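Local coordinates for protein dihydrodipicolinate synthase (Agrobacterium tumefaciens, PDB 3B4U) that probably catalyses the condensation of pyruvate with aspartate semialdehyde, the step that commits bacterial metabolism to diaminopimelate and lysine synthesis, at residues B[60-65]-B[92-97]; B[214-219]-B[283-288]; B[168-173]-B[179-184]; B[109-114]-B[144-149]; B[13-18]-B[249-254]. All coordinates share one frame; numbering follows the deposited sequence.

Interaction 1. Residues B[60-65]-B[92-97]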
# COMPACT_ATOMS: atom_id res chain seq x y z
N ALA B 60 1.02 2.77 20.12
CA ALA B 60 0.47 2.30 21.37
C ALA B 60 0.95 0.87 21.66
O ALA B 60 1.32 0.55 22.78
CB ALA B 60 -1.05 2.37 21.34
N ILE B 61 0.94 0.01 20.65
CA ILE B 61 1.35 -1.37 20.82
C ILE B 61 2.82 -1.47 21.18
O ILE B 61 3.19 -2.16 22.14
CB ILE B 61 1.01 -2.18 19.56
CG1 ILE B 61 -0.51 -2.32 19.40
CG2 ILE B 61 1.66 -3.57 19.61
CD1 ILE B 61 -0.96 -2.71 18.00
N LEU B 62 3.68 -0.77 20.46
CA LEU B 62 5.11 -0.83 20.75
C LEU B 62 5.39 -0.33 22.17
O LEU B 62 6.16 -0.93 22.92
CB LEU B 62 5.91 -0.05 19.71
CG LEU B 62 7.43 -0.10 19.89
CD1 LEU B 62 7.96 -1.52 19.85
CD2 LEU B 62 8.09 0.78 18.85
N SER B 63 4.78 0.80 22.53
CA SER B 63 4.95 1.34 23.87
C SER B 63 4.50 0.34 24.92
O SER B 63 5.15 0.16 25.95
CB SER B 63 4.17 2.64 23.96
OG SER B 63 4.29 3.21 25.26
N SER B 64 3.36 -0.31 24.71
CA SER B 64 2.86 -1.30 25.65
C SER B 64 3.78 -2.52 25.76
O SER B 64 3.99 -3.04 26.86
CB SER B 64 1.46 -1.74 25.28
OG SER B 64 0.52 -0.69 25.41
N PHE B 65 4.33 -2.97 24.64
CA PHE B 65 5.28 -4.09 24.69
C PHE B 65 6.47 -3.74 25.56
O PHE B 65 6.92 -4.56 26.38
CB PHE B 65 5.80 -4.42 23.27
CG PHE B 65 5.09 -5.57 22.60
CD1 PHE B 65 3.78 -5.45 22.18
CD2 PHE B 65 5.75 -6.78 22.40
CE1 PHE B 65 3.14 -6.55 21.59
CE2 PHE B 65 5.11 -7.86 21.84
CZ PHE B 65 3.80 -7.75 21.43
N ALA B 92 12.40 5.28 12.29
CA ALA B 92 13.12 6.04 13.31
C ALA B 92 12.54 5.84 14.69
O ALA B 92 13.27 5.70 15.67
CB ALA B 92 13.16 7.53 12.93
N GLU B 93 11.23 5.80 14.80
CA GLU B 93 10.60 5.62 16.10
C GLU B 93 10.98 4.28 16.72
O GLU B 93 11.34 4.22 17.85
CB GLU B 93 9.08 5.67 15.98
CG GLU B 93 8.53 7.02 15.74
CD GLU B 93 7.06 6.96 15.37
OE1 GLU B 93 6.40 6.09 15.94
OE2 GLU B 93 6.62 7.78 14.59
N ALA B 94 10.92 3.21 15.93
CA ALA B 94 11.26 1.89 16.43
C ALA B 94 12.74 1.79 16.76
O ALA B 94 13.13 1.23 17.80
CB ALA B 94 10.81 0.80 15.46
N LEU B 95 13.59 2.33 15.90
CA LEU B 95 15.03 2.27 16.16
C LEU B 95 15.41 3.07 17.40
O LEU B 95 16.23 2.62 18.19
CB LEU B 95 15.82 2.79 14.96
CG LEU B 95 15.78 1.89 13.70
CD1 LEU B 95 16.49 2.59 12.55
CD2 LEU B 95 16.36 0.49 13.96
N ASN B 96 14.77 4.22 17.61
CA ASN B 96 15.03 5.05 18.79
C ASN B 96 14.60 4.33 20.05
O ASN B 96 15.20 4.50 21.12
CB ASN B 96 14.29 6.39 18.67
CG ASN B 96 14.39 7.21 19.94
OD1 ASN B 96 13.40 7.38 20.67
ND2 ASN B 96 15.57 7.70 20.22
N ALA B 97 13.55 3.54 19.96
CA ALA B 97 13.06 2.73 21.07
C ALA B 97 13.94 1.52 21.36
O ALA B 97 13.76 0.84 22.38
CB ALA B 97 11.64 2.27 20.82
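L62 meets A94 and A97 through a single methyl group. Its CD2 lies 4.1 Å from A94 CA, the shortest approach of the pair, and 4.3 Å from A94 CB. The same CD2 is 4.3 Å from A97 CB, so one leucine branch touches two alanines three residues apart. The first torsion explains the reach: with CG anti to the backbone N (chi1 -177°), the branch is thrown out across the gap. The closer part of this light contact is at A94, whose short side chain lets CD2 reach the backbone, although the nearest CA atoms, those of L62 and A94, remain 8.0 Å apart. Only 84 Å² is buried, and the contacts across it are all carbon to carbon. Toward solvent the contact slackens: S63 and N96 are exposed and make no contact, while E93, also exposed, bonds through OE1 to Q59 NE2. The segments belong to consecutive helices, 57-67 and 84-96, on the outside of the TIM barrel. Beneath them runs the parallel sheet, where L62 rests on I75 of strand 75-79 and A94 on T77 of that strand and I102 of strand 101-104; I61 and F65 pack on helix 23-35, F65 on I75 as well.

Interaction 2. Residues B[214-219]-B[283-288]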
# COMPACT_ATOMS: atom_id res chain seq x y z
N ALA B 214 5.94 -20.31 13.06
CA ALA B 214 6.52 -20.23 14.39
C ALA B 214 5.57 -19.64 15.43
O ALA B 214 5.86 -19.73 16.61
CB ALA B 214 7.84 -19.43 14.38
N ASN B 215 4.43 -19.09 15.02
CA ASN B 215 3.40 -18.70 16.00
C ASN B 215 2.77 -19.91 16.69
O ASN B 215 2.21 -19.75 17.77
CB ASN B 215 2.27 -17.93 15.33
CG ASN B 215 2.63 -16.51 15.00
OD1 ASN B 215 2.62 -15.64 15.89
ND2 ASN B 215 2.91 -16.25 13.74
N PHE B 216 2.87 -21.11 16.11
CA PHE B 216 2.20 -22.28 16.67
C PHE B 216 3.01 -23.55 16.64
O PHE B 216 2.55 -24.52 17.24
CB PHE B 216 0.79 -22.46 16.06
CG PHE B 216 0.81 -22.72 14.60
CD1 PHE B 216 0.94 -24.01 14.10
CD2 PHE B 216 0.69 -21.69 13.69
CE1 PHE B 216 1.00 -24.26 12.76
CE2 PHE B 216 0.75 -21.94 12.34
CZ PHE B 216 0.90 -23.24 11.87
N LEU B 217 4.17 -23.57 15.99
CA LEU B 217 5.10 -24.72 16.00
C LEU B 217 6.51 -24.16 16.21
O LEU B 217 7.41 -24.32 15.38
CB LEU B 217 5.00 -25.55 14.72
CG LEU B 217 3.76 -26.44 14.60
CD1 LEU B 217 3.63 -26.92 13.13
CD2 LEU B 217 3.84 -27.63 15.55
N THR B 218 6.69 -23.43 17.30
CA THR B 218 7.93 -22.69 17.50
C THR B 218 9.18 -23.57 17.51
O THR B 218 10.14 -23.29 16.79
CB THR B 218 7.88 -21.85 18.77
OG1 THR B 218 6.68 -21.05 18.78
CG2 THR B 218 9.10 -20.96 18.81
N GLN B 219 9.16 -24.62 18.34
CA GLN B 219 10.32 -25.49 18.42
C GLN B 219 10.65 -26.15 17.09
O GLN B 219 11.82 -26.28 16.72
CB GLN B 219 10.12 -26.55 19.50
CG GLN B 219 10.48 -26.05 20.88
CD GLN B 219 11.98 -25.92 21.02
OE1 GLN B 219 12.72 -26.91 20.87
NE2 GLN B 219 12.46 -24.73 21.35
N GLY B 283 -7.59 -30.55 10.96
CA GLY B 283 -7.36 -31.94 10.60
C GLY B 283 -6.02 -32.14 9.91
O GLY B 283 -5.32 -33.12 10.18
N ALA B 284 -5.68 -31.23 9.00
CA ALA B 284 -4.39 -31.28 8.31
C ALA B 284 -3.23 -31.18 9.32
O ALA B 284 -2.23 -31.91 9.23
CB ALA B 284 -4.30 -30.22 7.31
N PHE B 285 -3.36 -30.25 10.27
CA PHE B 285 -2.39 -30.11 11.32
C PHE B 285 -2.29 -31.38 12.16
O PHE B 285 -1.20 -31.87 12.42
CB PHE B 285 -2.72 -28.87 12.17
CG PHE B 285 -1.83 -28.70 13.35
CD1 PHE B 285 -0.65 -27.96 13.27
CD2 PHE B 285 -2.13 -29.30 14.54
CE1 PHE B 285 0.16 -27.83 14.38
CE2 PHE B 285 -1.31 -29.18 15.64
CZ PHE B 285 -0.16 -28.44 15.56
N ASP B 286 -3.44 -31.88 12.61
CA ASP B 286 -3.44 -33.02 13.50
C ASP B 286 -2.81 -34.25 12.83
O ASP B 286 -2.11 -35.02 13.49
CB ASP B 286 -4.86 -33.37 13.93
CG ASP B 286 -5.44 -32.39 14.91
OD1 ASP B 286 -4.71 -31.53 15.46
OD2 ASP B 286 -6.65 -32.54 15.18
N ALA B 287 -3.04 -34.42 11.54
CA ALA B 287 -2.50 -35.59 10.81
C ALA B 287 -0.98 -35.57 10.78
O ALA B 287 -0.34 -36.61 10.67
CB ALA B 287 -3.03 -35.62 9.42
N LEU B 288 -0.39 -34.37 10.84
CA LEU B 288 1.05 -34.21 10.80
C LEU B 288 1.72 -34.12 12.16
O LEU B 288 2.84 -34.60 12.32
CB LEU B 288 1.39 -32.97 9.96
CG LEU B 288 1.17 -33.17 8.46
CD1 LEU B 288 1.08 -31.82 7.73
CD2 LEU B 288 2.27 -34.03 7.85
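This is a buried apolar contact in which F285, from the last helix of the chain, 275-289, brings the CE1 corner of its ring against F216 and L217, which lie side by side at the turn that follows the final barrel strand, 208-211. One ring carbon does most of the touching. F285 CE1 is 3.8 Å from L217 CD1 and 3.9 Å from L217 CG, and it also lies 3.9 Å from F216 CD1. L217 CG lies at the rim of the F285 ring, in its plane, so the leucine meets an edge and not a face. F285 CE1 in turn sits at the edge of the F216 ring, near that ring's plane. With CG anti to the backbone N (chi1 175°), F285 is carried toward the turn. In this family the (beta/alpha)8 barrel is followed by a C-terminal group of helices, here 232-240, 246-258 and 275-289, and the contact joins the last of them to the barrel's closing segment. L253 of helix 246-258 packs against both phenylalanines, and L237 of helix 232-240 against F216 and L217. One side-chain bond braces the turn: T218 OG1 donates to A214 O over 2.7 Å at a C=O...donor angle of 154°, while L217 occupies the N-cap position of helix 218-225. N215 ties the turn back to the barrel, its OD1 bonded to H29 NE2 and its ND2 to A10 O. On helix 275-289 D286 OD1 reaches the F285 ring edge in plane and takes a hydrogen bond from H256 NE2.

Interaction 3. Residues B[168-173]-B[179-184]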
# COMPACT_ATOMS: atom_id res chain seq x y z
N VAL B 168 18.14 -9.32 4.48
CA VAL B 168 17.06 -9.47 3.54
C VAL B 168 16.12 -10.54 4.08
O VAL B 168 16.58 -11.63 4.40
CB VAL B 168 17.56 -9.93 2.15
CG1 VAL B 168 16.37 -10.04 1.16
CG2 VAL B 168 18.60 -8.98 1.58
N LYS B 169 14.82 -10.24 4.13
CA LYS B 169 13.83 -11.30 4.34
C LYS B 169 13.33 -11.69 2.97
O LYS B 169 12.59 -10.96 2.32
CB LYS B 169 12.69 -10.81 5.23
CG LYS B 169 11.59 -11.86 5.41
CD LYS B 169 12.06 -13.14 6.07
CE LYS B 169 10.97 -14.17 6.18
NZ LYS B 169 11.50 -15.39 6.90
N ASP B 170 13.79 -12.86 2.51
CA ASP B 170 13.46 -13.33 1.20
C ASP B 170 12.32 -14.30 1.30
O ASP B 170 12.52 -15.47 1.63
CB ASP B 170 14.68 -13.99 0.53
CG ASP B 170 14.37 -14.50 -0.84
OD1 ASP B 170 13.31 -14.17 -1.39
OD2 ASP B 170 15.22 -15.25 -1.37
N SER B 171 11.14 -13.81 0.99
CA SER B 171 9.91 -14.59 0.98
C SER B 171 9.47 -14.83 -0.47
O SER B 171 8.31 -15.03 -0.73
CB SER B 171 8.83 -13.89 1.79
OG SER B 171 9.26 -13.90 3.13
N SER B 172 10.40 -14.83 -1.40
CA SER B 172 10.06 -15.08 -2.80
C SER B 172 9.67 -16.52 -3.10
O SER B 172 8.98 -16.76 -4.09
CB SER B 172 11.23 -14.73 -3.71
OG SER B 172 12.32 -15.57 -3.49
N GLY B 173 10.14 -17.48 -2.33
CA GLY B 173 9.97 -18.87 -2.69
C GLY B 173 10.67 -19.22 -4.00
O GLY B 173 10.31 -20.20 -4.63
N GLU B 179 19.51 -18.57 -3.55
CA GLU B 179 20.86 -19.10 -3.58
C GLU B 179 21.89 -18.02 -3.98
O GLU B 179 23.01 -18.04 -3.48
CB GLU B 179 20.93 -20.35 -4.47
CG GLU B 179 20.96 -20.13 -5.93
CD GLU B 179 21.23 -21.42 -6.69
OE1 GLU B 179 21.87 -22.30 -6.11
OE2 GLU B 179 20.79 -21.52 -7.83
N ARG B 180 21.52 -17.12 -4.89
CA ARG B 180 22.34 -15.96 -5.26
C ARG B 180 22.47 -14.97 -4.13
O ARG B 180 23.54 -14.40 -3.92
CB ARG B 180 21.76 -15.25 -6.48
CG ARG B 180 21.89 -16.06 -7.73
CD ARG B 180 21.20 -15.40 -8.89
NE ARG B 180 21.94 -14.20 -9.28
CZ ARG B 180 21.42 -12.99 -9.43
NH1 ARG B 180 20.12 -12.76 -9.24
NH2 ARG B 180 22.21 -11.98 -9.79
N LEU B 181 21.37 -14.74 -3.38
CA LEU B 181 21.47 -13.90 -2.19
C LEU B 181 22.51 -14.46 -1.25
O LEU B 181 23.26 -13.72 -0.65
CB LEU B 181 20.13 -13.74 -1.44
CG LEU B 181 19.05 -12.90 -2.08
CD1 LEU B 181 17.85 -12.94 -1.15
CD2 LEU B 181 19.51 -11.47 -2.34
N LEU B 182 22.53 -15.78 -1.07
CA LEU B 182 23.50 -16.37 -0.17
C LEU B 182 24.93 -16.25 -0.70
O LEU B 182 25.84 -15.89 0.06
CB LEU B 182 23.11 -17.82 0.15
CG LEU B 182 21.81 -17.95 0.95
CD1 LEU B 182 21.28 -19.39 0.88
CD2 LEU B 182 21.99 -17.48 2.41
N LYS B 183 25.14 -16.50 -1.99
CA LYS B 183 26.50 -16.39 -2.56
C LYS B 183 27.06 -14.98 -2.60
O LYS B 183 28.25 -14.77 -2.36
CB LYS B 183 26.50 -16.94 -3.99
CG LYS B 183 26.31 -18.43 -4.05
CD LYS B 183 26.13 -18.86 -5.51
CE LYS B 183 25.97 -20.34 -5.67
NZ LYS B 183 25.82 -20.70 -7.12
N GLU B 184 26.20 -14.04 -3.00
CA GLU B 184 26.62 -12.68 -3.20
C GLU B 184 26.53 -11.86 -1.93
O GLU B 184 27.33 -10.95 -1.76
CB GLU B 184 25.81 -12.00 -4.29
CG GLU B 184 25.91 -12.66 -5.62
CD GLU B 184 27.28 -12.61 -6.22
OE1 GLU B 184 28.06 -11.65 -6.01
OE2 GLU B 184 27.57 -13.59 -6.92
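The carboxylate of D170 is the flat group here, and L181 comes to one side of its plane. L181 CD1 is 3.5 Å from D170 OD2 and 3.7 Å from D170 CB, standing to one side of the plane, off the rim between OD2 and CB. From the other side S172 N donates to D170 OD1 over 3.0 Å, at 38° out of the plane. S172 OG reaches the same OD1 at 2.7 Å on its syn side, closer to the plane. The backbone bond closes an Asx turn, and with N140 ND2 as a further donor, three bonds hold OD1. T178 OG1 bonds to OD2. This buried acid is therefore well satisfied, and its rotation is fixed while a methyl packs beside it. Two residues earlier on the strand, V168 and L181 reach for each other tip to tip, CG1 to CD1 at 4.0 Å. Both V168 CG1 and D170 CG stand anti to the backbone N (chi1 -178° and 180°), which brings these two alternate residues onto one leucine. K169, between them, sends its CB the other way. Strand 165-170 and helix 175-185 are the first two elements of a beta-alpha-beta unit completed by strand 189-192. The helix packs outside the TIM barrel next to helix 151-160, whose V154 touches both V168 and L181, while strand 165-170 is hydrogen-bonded between strands 136-140 and 189-192.

Interaction 4. Residues B[109-114]-B[144-149]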
# COMPACT_ATOMS: atom_id res chain seq x y z
N TYR B 109 2.27 0.65 -3.73
CA TYR B 109 1.12 1.21 -4.45
C TYR B 109 1.40 1.21 -5.95
O TYR B 109 0.76 0.48 -6.72
CB TYR B 109 0.78 2.59 -3.88
CG TYR B 109 -0.49 3.18 -4.45
CD1 TYR B 109 -1.75 2.90 -3.93
CD2 TYR B 109 -0.46 4.00 -5.56
CE1 TYR B 109 -2.90 3.46 -4.47
CE2 TYR B 109 -1.61 4.55 -6.11
CZ TYR B 109 -2.81 4.28 -5.58
OH TYR B 109 -3.97 4.83 -6.11
N PHE B 110 2.37 1.99 -6.40
CA PHE B 110 2.80 1.96 -7.79
C PHE B 110 3.33 0.58 -8.13
O PHE B 110 4.02 -0.06 -7.34
CB PHE B 110 3.84 3.04 -8.10
CG PHE B 110 3.28 4.46 -8.16
CD1 PHE B 110 2.17 4.77 -8.90
CD2 PHE B 110 3.92 5.49 -7.47
CE1 PHE B 110 1.70 6.08 -8.96
CE2 PHE B 110 3.46 6.79 -7.56
CZ PHE B 110 2.35 7.08 -8.29
N LYS B 111 3.02 0.14 -9.34
CA LYS B 111 3.39 -1.17 -9.86
C LYS B 111 4.49 -1.07 -10.92
O LYS B 111 4.71 -0.02 -11.50
CB LYS B 111 2.15 -1.82 -10.48
CG LYS B 111 1.01 -2.05 -9.48
CD LYS B 111 1.32 -3.20 -8.55
CE LYS B 111 0.30 -3.38 -7.41
NZ LYS B 111 0.35 -2.27 -6.40
N ASN B 112 5.16 -2.18 -11.13
CA ASN B 112 6.17 -2.27 -12.19
C ASN B 112 7.25 -1.22 -12.03
O ASN B 112 7.67 -0.59 -13.00
CB ASN B 112 5.53 -2.15 -13.58
CG ASN B 112 4.56 -3.24 -13.82
OD1 ASN B 112 4.93 -4.42 -13.84
ND2 ASN B 112 3.29 -2.87 -13.90
N VAL B 113 7.73 -1.05 -10.81
CA VAL B 113 8.75 -0.06 -10.56
C VAL B 113 10.15 -0.64 -10.79
O VAL B 113 10.38 -1.82 -10.70
CB VAL B 113 8.61 0.54 -9.14
CG1 VAL B 113 7.26 1.25 -9.00
CG2 VAL B 113 8.81 -0.52 -8.05
N SER B 114 11.06 0.25 -11.13
CA SER B 114 12.42 -0.12 -11.51
C SER B 114 13.34 -0.27 -10.31
O SER B 114 13.13 0.31 -9.26
CB SER B 114 13.00 0.90 -12.47
OG SER B 114 13.25 2.11 -11.83
N VAL B 144 2.98 -10.53 -2.50
CA VAL B 144 2.10 -9.61 -1.78
C VAL B 144 2.31 -8.20 -2.33
O VAL B 144 1.36 -7.52 -2.73
CB VAL B 144 2.33 -9.69 -0.28
CG1 VAL B 144 1.46 -8.64 0.44
CG2 VAL B 144 2.03 -11.08 0.26
N THR B 145 3.56 -7.71 -2.37
CA THR B 145 3.79 -6.32 -2.75
C THR B 145 3.82 -6.10 -4.27
O THR B 145 3.71 -4.98 -4.72
CB THR B 145 5.11 -5.81 -2.19
OG1 THR B 145 6.14 -6.63 -2.74
CG2 THR B 145 5.16 -5.81 -0.68
N MET B 146 4.07 -7.17 -5.04
CA MET B 146 4.37 -7.12 -6.46
C MET B 146 5.60 -6.25 -6.75
O MET B 146 5.72 -5.69 -7.81
CB MET B 146 3.14 -6.72 -7.28
CG MET B 146 2.00 -7.72 -7.15
SD MET B 146 0.46 -7.29 -8.12
CE MET B 146 -0.44 -8.86 -7.99
N VAL B 147 6.52 -6.23 -5.78
CA VAL B 147 7.81 -5.56 -5.93
C VAL B 147 8.90 -6.55 -5.52
O VAL B 147 9.02 -6.96 -4.39
CB VAL B 147 7.88 -4.27 -5.10
CG1 VAL B 147 9.24 -3.62 -5.34
CG2 VAL B 147 6.72 -3.33 -5.45
N THR B 148 9.65 -6.99 -6.50
CA THR B 148 10.80 -7.83 -6.25
C THR B 148 12.00 -6.97 -5.93
O THR B 148 12.22 -5.97 -6.55
CB THR B 148 11.08 -8.68 -7.49
OG1 THR B 148 9.95 -9.56 -7.71
CG2 THR B 148 12.33 -9.51 -7.32
N LEU B 149 12.78 -7.41 -4.95
CA LEU B 149 14.08 -6.83 -4.66
C LEU B 149 15.14 -7.73 -5.28
O LEU B 149 15.46 -8.79 -4.75
CB LEU B 149 14.28 -6.65 -3.16
CG LEU B 149 13.17 -5.92 -2.40
CD1 LEU B 149 13.52 -5.83 -0.92
CD2 LEU B 149 12.89 -4.56 -3.00
O HOH W 1 3.26 -2.31 -5.87
O HOH W 2 1.19 -4.05 -3.99
O HOH W 3 4.48 -4.65 -10.04
O HOH W 4 7.56 -3.64 -9.22
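K111 and M146 meet where two loops at the barrel mouth approach the second subunit, one after strand 101-104, the other after strand 136-140. K111 CE lies 4.0 Å from M146 SD in the given conformer of M146, one of two. Deeper in, V113 CG2 packs on V147 CG1 at 4.1 Å, with L118 of helix 115-129 against both valines. Bends at chi2 and chi4 (-74° and -69°) curl the lysine back over its own loop. Its NZ bonds to Y109 O at 2.8 Å, meeting that carbonyl from well above its plane. Water carries the polar part of the contact. N112 N donates to water 3 at 2.8 Å, and that water donates in turn to M146 O, again at 2.8 Å. Water 4 relays V113 N to the same M146 O, so two waters grip one carbonyl. Waters 1 and 2 both lie in bonding reach of K111 NZ and close to T145 O. In the TIM barrel the loops after the strands form the catalytic end, and here they also contribute to the contact with the second subunit, where Y109 OH bonds to T46 OG1. This is consistent with the family pattern in which a tyrosine enters the partner's active site. K111 NZ bonds to V144 O of the second subunit, the reciprocal bond forms too, and M146 packs on M146 of that chain. NZ thus has more acceptors in reach than protons, and its bonds must be shared or alternate. Within the loop, V147 N donates to T145 OG1 at 3.1 Å in an ST turn.

Interaction 5. Residues B[13-18]-B[249-254]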
# COMPACT_ATOMS: atom_id res chain seq x y z
N THR B 13 -1.54 -10.76 15.33
CA THR B 13 -2.13 -9.65 16.07
C THR B 13 -3.54 -10.05 16.44
O THR B 13 -4.35 -10.27 15.55
CB THR B 13 -2.15 -8.37 15.23
OG1 THR B 13 -0.81 -8.03 14.83
CG2 THR B 13 -2.74 -7.21 16.02
N PRO B 14 -3.87 -10.14 17.75
CA PRO B 14 -5.21 -10.53 18.16
C PRO B 14 -6.13 -9.33 18.26
O PRO B 14 -5.73 -8.30 18.78
CB PRO B 14 -4.98 -11.16 19.54
CG PRO B 14 -3.80 -10.40 20.11
CD PRO B 14 -2.97 -9.96 18.90
N PHE B 15 -7.36 -9.49 17.80
CA PHE B 15 -8.38 -8.46 17.86
C PHE B 15 -9.56 -8.89 18.73
O PHE B 15 -10.01 -10.01 18.66
CB PHE B 15 -8.91 -8.11 16.47
CG PHE B 15 -7.83 -7.76 15.51
CD1 PHE B 15 -7.14 -6.56 15.63
CD2 PHE B 15 -7.47 -8.64 14.49
CE1 PHE B 15 -6.09 -6.24 14.75
CE2 PHE B 15 -6.45 -8.32 13.63
CZ PHE B 15 -5.76 -7.12 13.76
N LYS B 16 -10.06 -7.94 19.52
CA LYS B 16 -11.31 -8.14 20.28
C LYS B 16 -12.50 -8.09 19.36
O LYS B 16 -12.39 -7.72 18.21
CB LYS B 16 -11.45 -7.04 21.31
CG LYS B 16 -10.32 -7.02 22.30
CD LYS B 16 -10.60 -6.00 23.41
CE LYS B 16 -9.38 -5.82 24.27
NZ LYS B 16 -9.12 -7.06 25.05
N THR B 17 -13.68 -8.48 19.87
CA THR B 17 -14.90 -8.49 19.07
C THR B 17 -15.21 -7.12 18.51
O THR B 17 -15.68 -7.03 17.38
CB THR B 17 -16.12 -8.99 19.87
OG1 THR B 17 -15.81 -10.28 20.40
CG2 THR B 17 -17.37 -9.07 18.98
N ASP B 18 -14.91 -6.08 19.29
CA ASP B 18 -15.07 -4.71 18.81
C ASP B 18 -14.02 -4.22 17.79
O ASP B 18 -14.09 -3.08 17.32
CB ASP B 18 -15.17 -3.72 19.98
CG ASP B 18 -13.85 -3.42 20.66
OD1 ASP B 18 -12.79 -3.98 20.30
OD2 ASP B 18 -13.86 -2.57 21.57
N ALA B 249 -5.46 -18.59 8.20
CA ALA B 249 -5.21 -19.99 8.54
C ALA B 249 -4.16 -20.16 9.63
O ALA B 249 -4.30 -21.00 10.51
CB ALA B 249 -4.83 -20.80 7.30
N VAL B 250 -3.11 -19.34 9.61
CA VAL B 250 -2.16 -19.36 10.69
C VAL B 250 -2.83 -19.06 12.02
O VAL B 250 -2.60 -19.72 13.03
CB VAL B 250 -1.03 -18.32 10.41
CG1 VAL B 250 -0.21 -18.06 11.66
CG2 VAL B 250 -0.11 -18.83 9.32
N LYS B 251 -3.70 -18.05 12.02
CA LYS B 251 -4.43 -17.70 13.24
C LYS B 251 -5.32 -18.83 13.75
O LYS B 251 -5.40 -19.08 14.96
CB LYS B 251 -5.20 -16.40 13.04
CG LYS B 251 -4.28 -15.17 12.94
CD LYS B 251 -5.09 -13.87 12.72
CE LYS B 251 -5.06 -13.00 13.96
NZ LYS B 251 -5.80 -11.75 13.75
N VAL B 252 -5.95 -19.56 12.83
CA VAL B 252 -6.74 -20.74 13.22
C VAL B 252 -5.85 -21.73 13.99
O VAL B 252 -6.27 -22.29 14.98
CB VAL B 252 -7.35 -21.42 11.95
CG1 VAL B 252 -7.83 -22.83 12.25
CG2 VAL B 252 -8.48 -20.62 11.34
N LEU B 253 -4.62 -21.92 13.54
CA LEU B 253 -3.73 -22.87 14.21
C LEU B 253 -3.14 -22.34 15.50
O LEU B 253 -2.88 -23.12 16.41
CB LEU B 253 -2.69 -23.41 13.23
CG LEU B 253 -3.33 -24.33 12.17
CD1 LEU B 253 -2.28 -24.79 11.17
CD2 LEU B 253 -3.99 -25.56 12.81
N VAL B 254 -2.98 -21.02 15.64
CA VAL B 254 -2.67 -20.47 16.96
C VAL B 254 -3.81 -20.81 17.92
O VAL B 254 -3.56 -21.30 19.02
CB VAL B 254 -2.42 -18.95 16.93
CG1 VAL B 254 -2.14 -18.46 18.34
CG2 VAL B 254 -1.23 -18.66 16.01
O HOH W 5 -7.72 -12.09 16.56
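K251 carries this contact almost alone, reaching from helix 246-258, one of the C-terminal helices, to T13 and F15 in the loop after strand 6-10, the first barrel strand of the TIM fold. The segments bury 104 Å² together, and the lysine accounts for 62 Å² of it, against 20 Å² for T13 and 17 Å² for F15. Its NZ donates to T13 O at 2.7 Å; the donor stands close to the line of the C=O bond (158°), tilted 22° from the carbonyl plane. K251 CE comes along with the ammonium group, 3.2 Å from the same oxygen. The chain is bent at chi3 (109°), away from any staggered value, which suggests that the fixed position of its end costs the lysine some torsional ease. Outside the segments NZ also has a salt bridge to E49 OE2 and a hydrogen bond to D265 O, so a buried ammonium is held by an acid and two carbonyls, which would probably keep it charged. The CB of T13 points away from the helix, and its OG1 bonds to G48 O; only the backbone of this residue serves K251. F15 meets the lysine differently, the two side chains crossing near a right angle with K251 NZ 3.5 Å from F15 CE2, oblique to the ring. E49 and R267 pack on that ring as well. Water 5 accepts from F15 N at 2.9 Å and, weakly, from K251 NZ. T13 O itself stands 3.4 Å above one face of the F15 ring, offset toward the rim.

Overall arrangement
All five contacts belong to one TIM-barrel chain with its C-terminal helices. Interaction 5 opens first and closes late, joining the first barrel loop to helix 246-258, with interactions 1, 4 and 3 nested in series between its ends. Interaction 2 crosses it along the chain and touches it in space: their centres are 16 Å apart, and helix 246-258 makes the touch. Together these two bind the C-terminal helices to the barrel. Interaction 1 joins two outer helices and interaction 3 a barrel strand and its helix, on opposite sides of the chain's centre, centres 28 Å apart. Interaction 4 lies 17 Å between centres from interaction 3 and alone of the five reaches the second subunit.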